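PDB 6HC6: aminopeptidase YwaD from Bacillus subtilis, which catalyses the removal of amino acids from the N-terminus of peptides, using two zinc ions per subunit. Local coordinates for residues A[248-253]-A[369-374]; A[62-67]-A[291-296]. One frame throughout, in Å; residues are numbered along the deposited sequence.

In the fold
Interactions 1 and 2 each supply a ligand to one zinc ion of the two-metal centre of this M28 aminopeptidase, and their centres lie about 11 Å apart. His250, in interaction 1, holds the zinc of chain D, whereas Glu295, in interaction 2, holds that of chain E; Asp262 binds both. Between the zinc ions, 3.8 Å apart, sits water 3, 2.1 Å from the chain D zinc and 2.3 Å from the chain E zinc. The contacts are also joined directly: the side-chain NE of Arg62 probably donates to Tyr251 O at 2.7 Å, and backbone Ser253 N probably donates to Arg62 O at 2.9 Å, tying the loop at 62-67 to the turn that follows strand 244-250.

Interaction 1 (A[248-253]-A[369-374]); sequences TAHYDS and GSSDHV. With ZN (zinc ion), chain D.
The imidazole of His250 and the carboxylate of Asp372 meet at a steep angle, their planes 73° apart, at the end of strand 244-250 where the M28 fold gathers its zinc ligands. Asp372 OD1 approaches the ring obliquely and comes closest at its root, 3.1 Å from His250 CB. At the ring edge, Ser371 OG lies near the plane, 4.3 Å from His250 CD2, and water 1 is also in plane. Over one face stands OE2 of Glu294. On the opposing segment the His373 ring takes Val374 CG2 against one face, offset toward the rim, with Gly369 O and Ser371 CB at its edge.

No direct hydrogen bond spans the two segments; water 1 does the joining. It donates to Asp372 OD1 at 2.7 Å and accepts a weak bond from His250 N, while its bond to Ser371 OG is also weak. The main polar partners of these side chains lie outside: Ser371 OG pairs with Asp323, itself a ligand of the same zinc, and Asp372 OD2 with Ser301. The loop thus reaches the metal through a second-shell serine.

With His250 CG lodged between its backbone N and carbonyl carbon (chi1 74°), the ring turns NE2 onto the zinc ion of chain D at 2.2 Å. A hydrogen bond at the far nitrogen, together with the zinc, limits the ring's rotation and may make it a somewhat better metal donor: His250 ND1 donates to Asp252 OD1 at 3.0 Å, reaching that oxygen from 46° out of the carboxylate plane.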
# COMPACT_ATOMS: atom_id res chain seq x y z
N THR A 248 -6.44 5.56 -10.40
CA THR A 248 -5.24 4.86 -9.99
C THR A 248 -5.52 3.87 -8.86
O THR A 248 -6.47 4.01 -8.09
CB THR A 248 -4.12 5.83 -9.56
OG1 THR A 248 -4.49 6.50 -8.35
CG2 THR A 248 -3.83 6.87 -10.66
N ALA A 249 -4.64 2.87 -8.77
CA ALA A 249 -4.74 1.83 -7.76
C ALA A 249 -3.41 1.09 -7.70
O ALA A 249 -2.81 0.86 -8.74
CB ALA A 249 -5.87 0.85 -8.11
N HIS A 250 -2.96 0.73 -6.50
CA HIS A 250 -1.72 -0.03 -6.41
C HIS A 250 -2.00 -1.52 -6.50
O HIS A 250 -3.02 -2.01 -6.00
CB HIS A 250 -0.95 0.31 -5.13
CG HIS A 250 -1.51 -0.25 -3.85
ND1 HIS A 250 -1.11 -1.47 -3.33
CD2 HIS A 250 -2.34 0.29 -2.92
CE1 HIS A 250 -1.73 -1.69 -2.19
NE2 HIS A 250 -2.46 -0.63 -1.89
N TYR A 251 -1.11 -2.25 -7.16
CA TYR A 251 -1.35 -3.66 -7.43
C TYR A 251 -0.38 -4.56 -6.67
O TYR A 251 -0.42 -5.79 -6.85
CB TYR A 251 -1.31 -3.94 -8.94
CG TYR A 251 0.06 -3.81 -9.57
CD1 TYR A 251 0.57 -2.57 -9.93
CD2 TYR A 251 0.82 -4.93 -9.82
CE1 TYR A 251 1.83 -2.45 -10.49
CE2 TYR A 251 2.09 -4.83 -10.40
CZ TYR A 251 2.58 -3.59 -10.73
OH TYR A 251 3.83 -3.46 -11.30
N ASP A 252 0.45 -3.99 -5.80
CA ASP A 252 1.28 -4.83 -4.93
C ASP A 252 0.57 -5.10 -3.61
O ASP A 252 -0.42 -4.45 -3.26
CB ASP A 252 2.64 -4.20 -4.68
CG ASP A 252 2.56 -2.92 -3.86
OD1 ASP A 252 1.70 -2.06 -4.19
OD2 ASP A 252 3.37 -2.76 -2.92
N SER A 253 1.08 -6.08 -2.87
CA SER A 253 0.54 -6.42 -1.55
C SER A 253 1.70 -6.70 -0.60
O SER A 253 2.85 -6.83 -1.03
CB SER A 253 -0.41 -7.62 -1.60
OG SER A 253 0.30 -8.82 -1.84
N GLY A 369 -4.10 9.72 4.56
CA GLY A 369 -3.06 9.61 3.56
C GLY A 369 -2.69 8.16 3.33
O GLY A 369 -3.58 7.32 3.23
N SER A 370 -1.40 7.87 3.20
CA SER A 370 -0.89 6.50 3.13
C SER A 370 -1.48 5.70 1.97
O SER A 370 -1.68 4.49 2.07
CB SER A 370 -1.12 5.77 4.46
OG SER A 370 -0.54 6.51 5.51
N SER A 371 -1.76 6.36 0.85
CA SER A 371 -2.00 5.66 -0.40
C SER A 371 -1.56 6.57 -1.53
O SER A 371 -1.04 7.67 -1.30
CB SER A 371 -3.46 5.22 -0.57
OG SER A 371 -3.53 4.27 -1.64
N ASP A 372 -1.79 6.13 -2.76
CA ASP A 372 -1.14 6.75 -3.90
C ASP A 372 -1.73 8.10 -4.29
O ASP A 372 -1.18 8.76 -5.18
CB ASP A 372 -1.18 5.78 -5.09
CG ASP A 372 -0.31 4.56 -4.85
OD1 ASP A 372 -0.85 3.45 -4.95
OD2 ASP A 372 0.90 4.72 -4.56
N HIS A 373 -2.81 8.54 -3.65
CA HIS A 373 -3.25 9.91 -3.87
C HIS A 373 -2.28 10.92 -3.28
O HIS A 373 -2.34 12.10 -3.64
CB HIS A 373 -4.63 10.12 -3.26
CG HIS A 373 -4.67 9.94 -1.78
ND1 HIS A 373 -4.29 8.77 -1.16
CD2 HIS A 373 -5.06 10.78 -0.79
CE1 HIS A 373 -4.43 8.89 0.15
NE2 HIS A 373 -4.89 10.11 0.40
N VAL A 374 -1.40 10.50 -2.38
CA VAL A 374 -0.62 11.46 -1.60
C VAL A 374 0.39 12.17 -2.50
O VAL A 374 0.50 13.40 -2.41
CB VAL A 374 0.06 10.79 -0.40
CG1 VAL A 374 1.06 11.75 0.25
CG2 VAL A 374 -1.00 10.36 0.63
ZN ZN D . -3.57 -0.25 -0.08
O HOH W 1 -3.46 2.99 -4.69
O HOH W 2 -4.09 0.46 1.71
O HOH W 3 -1.78 -0.30 0.95

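Interaction 2 (A[62-67]-A[291-296]); sequences RIAGTA and FGAEEL. With ZN (zinc ion), chain E.
Ala64 presses its methyl group against a small apolar patch formed by Ala293 and Leu296, its CB lying 3.7 Å from Ala293 CA and 3.8 Å from Ala293 CB. Leu296 completes the patch through one branch: CG stands anti to the carbonyl carbon (chi1 -65°) and CD1 extends anti to CA, which carries CD1 to 3.7 Å from Ala64 CB. Ala64 is presented by a type II beta turn from Ile63 to Thr66, with Gly65 taking the positive-phi corner. Ile63 O is gripped twice there, by Thr66 N and by Thr66 OG1 at 2.6 Å, the hydroxyl lying on a lone pair in the carbonyl plane.

Between Ala293 and Leu296 the chain carries a metal ligand. Glu295 bends at chi2 (-75°), so that its carboxylate swings away from Ala64 and chelates the zinc ion of chain E with OE1 at 2.3 Å and OE2 at 2.2 Å. Glu294 OE2 accepts from water 3 at 2.7 Å.

Since methyl contacts alone give little directional control, alignment of the two loops probably owes more to Glu69, whose carboxylate accepts from both Gly65 N and Ala293 N beside this apolar packing.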
# COMPACT_ATOMS: atom_id res chain seq x y z
N ARG A 62 1.71 -10.32 -3.91
CA ARG A 62 2.41 -9.58 -4.97
C ARG A 62 3.38 -8.61 -4.31
O ARG A 62 3.18 -7.39 -4.32
CB ARG A 62 1.41 -8.88 -5.88
CG ARG A 62 0.43 -9.88 -6.52
CD ARG A 62 -0.72 -9.17 -7.23
NE ARG A 62 -1.43 -8.24 -6.36
CZ ARG A 62 -2.29 -8.62 -5.42
NH1 ARG A 62 -2.53 -9.90 -5.23
NH2 ARG A 62 -2.90 -7.71 -4.66
N ILE A 63 4.43 -9.16 -3.71
CA ILE A 63 5.38 -8.35 -2.96
C ILE A 63 6.17 -7.49 -3.94
O ILE A 63 6.66 -7.99 -4.97
CB ILE A 63 6.30 -9.24 -2.12
CG1 ILE A 63 5.50 -9.99 -1.06
CG2 ILE A 63 7.39 -8.43 -1.49
CD1 ILE A 63 6.27 -11.19 -0.52
N ALA A 64 6.31 -6.21 -3.62
CA ALA A 64 7.05 -5.29 -4.48
C ALA A 64 8.42 -5.85 -4.85
O ALA A 64 9.18 -6.30 -3.99
CB ALA A 64 7.22 -3.94 -3.79
N GLY A 65 8.73 -5.80 -6.15
CA GLY A 65 10.01 -6.27 -6.65
C GLY A 65 10.07 -7.75 -6.99
O GLY A 65 11.05 -8.19 -7.59
N THR A 66 9.04 -8.52 -6.65
CA THR A 66 9.15 -9.96 -6.84
C THR A 66 8.54 -10.39 -8.16
O THR A 66 7.82 -9.64 -8.83
CB THR A 66 8.47 -10.71 -5.69
OG1 THR A 66 7.06 -10.46 -5.73
CG2 THR A 66 9.01 -10.25 -4.35
N ALA A 67 8.85 -11.63 -8.54
CA ALA A 67 8.30 -12.19 -9.76
C ALA A 67 6.77 -12.12 -9.79
O ALA A 67 6.19 -11.91 -10.86
CB ALA A 67 8.78 -13.64 -9.91
N PHE A 291 -0.20 1.23 -9.87
CA PHE A 291 1.06 1.62 -9.26
C PHE A 291 1.72 0.42 -8.61
O PHE A 291 1.09 -0.30 -7.84
CB PHE A 291 0.83 2.69 -8.19
CG PHE A 291 0.55 4.05 -8.74
CD1 PHE A 291 1.44 4.67 -9.61
CD2 PHE A 291 -0.60 4.72 -8.36
CE1 PHE A 291 1.15 5.93 -10.12
CE2 PHE A 291 -0.88 5.98 -8.86
CZ PHE A 291 0.00 6.59 -9.74
N GLY A 292 3.02 0.24 -8.86
CA GLY A 292 3.75 -0.78 -8.13
C GLY A 292 4.31 -0.25 -6.82
O GLY A 292 4.37 0.95 -6.60
N ALA A 293 4.70 -1.17 -5.94
CA ALA A 293 5.52 -0.83 -4.77
C ALA A 293 4.88 0.23 -3.87
O ALA A 293 5.58 1.02 -3.23
CB ALA A 293 6.93 -0.38 -5.18
N GLU A 294 3.56 0.26 -3.77
CA GLU A 294 2.94 1.18 -2.82
C GLU A 294 3.22 0.80 -1.37
O GLU A 294 3.29 1.68 -0.50
CB GLU A 294 1.43 1.21 -3.05
CG GLU A 294 0.65 2.22 -2.19
CD GLU A 294 0.32 1.72 -0.79
OE1 GLU A 294 0.08 2.58 0.09
OE2 GLU A 294 0.35 0.49 -0.56
N GLU A 295 3.35 -0.49 -1.08
CA GLU A 295 3.44 -0.91 0.31
C GLU A 295 4.78 -0.55 0.92
O GLU A 295 4.91 -0.59 2.14
CB GLU A 295 3.17 -2.42 0.45
CG GLU A 295 1.76 -2.88 0.00
CD GLU A 295 0.64 -2.53 1.01
OE1 GLU A 295 0.87 -1.75 1.96
OE2 GLU A 295 -0.49 -3.02 0.82
N LEU A 296 5.75 -0.19 0.10
CA LEU A 296 7.05 0.24 0.57
C LEU A 296 7.12 1.74 0.82
O LEU A 296 8.20 2.24 1.16
CB LEU A 296 8.13 -0.15 -0.44
CG LEU A 296 8.33 -1.65 -0.63
CD1 LEU A 296 9.46 -1.85 -1.64
CD2 LEU A 296 8.73 -2.28 0.71
ZN ZN E . -1.40 -1.97 2.49
O HOH W 3 -1.78 -0.30 0.95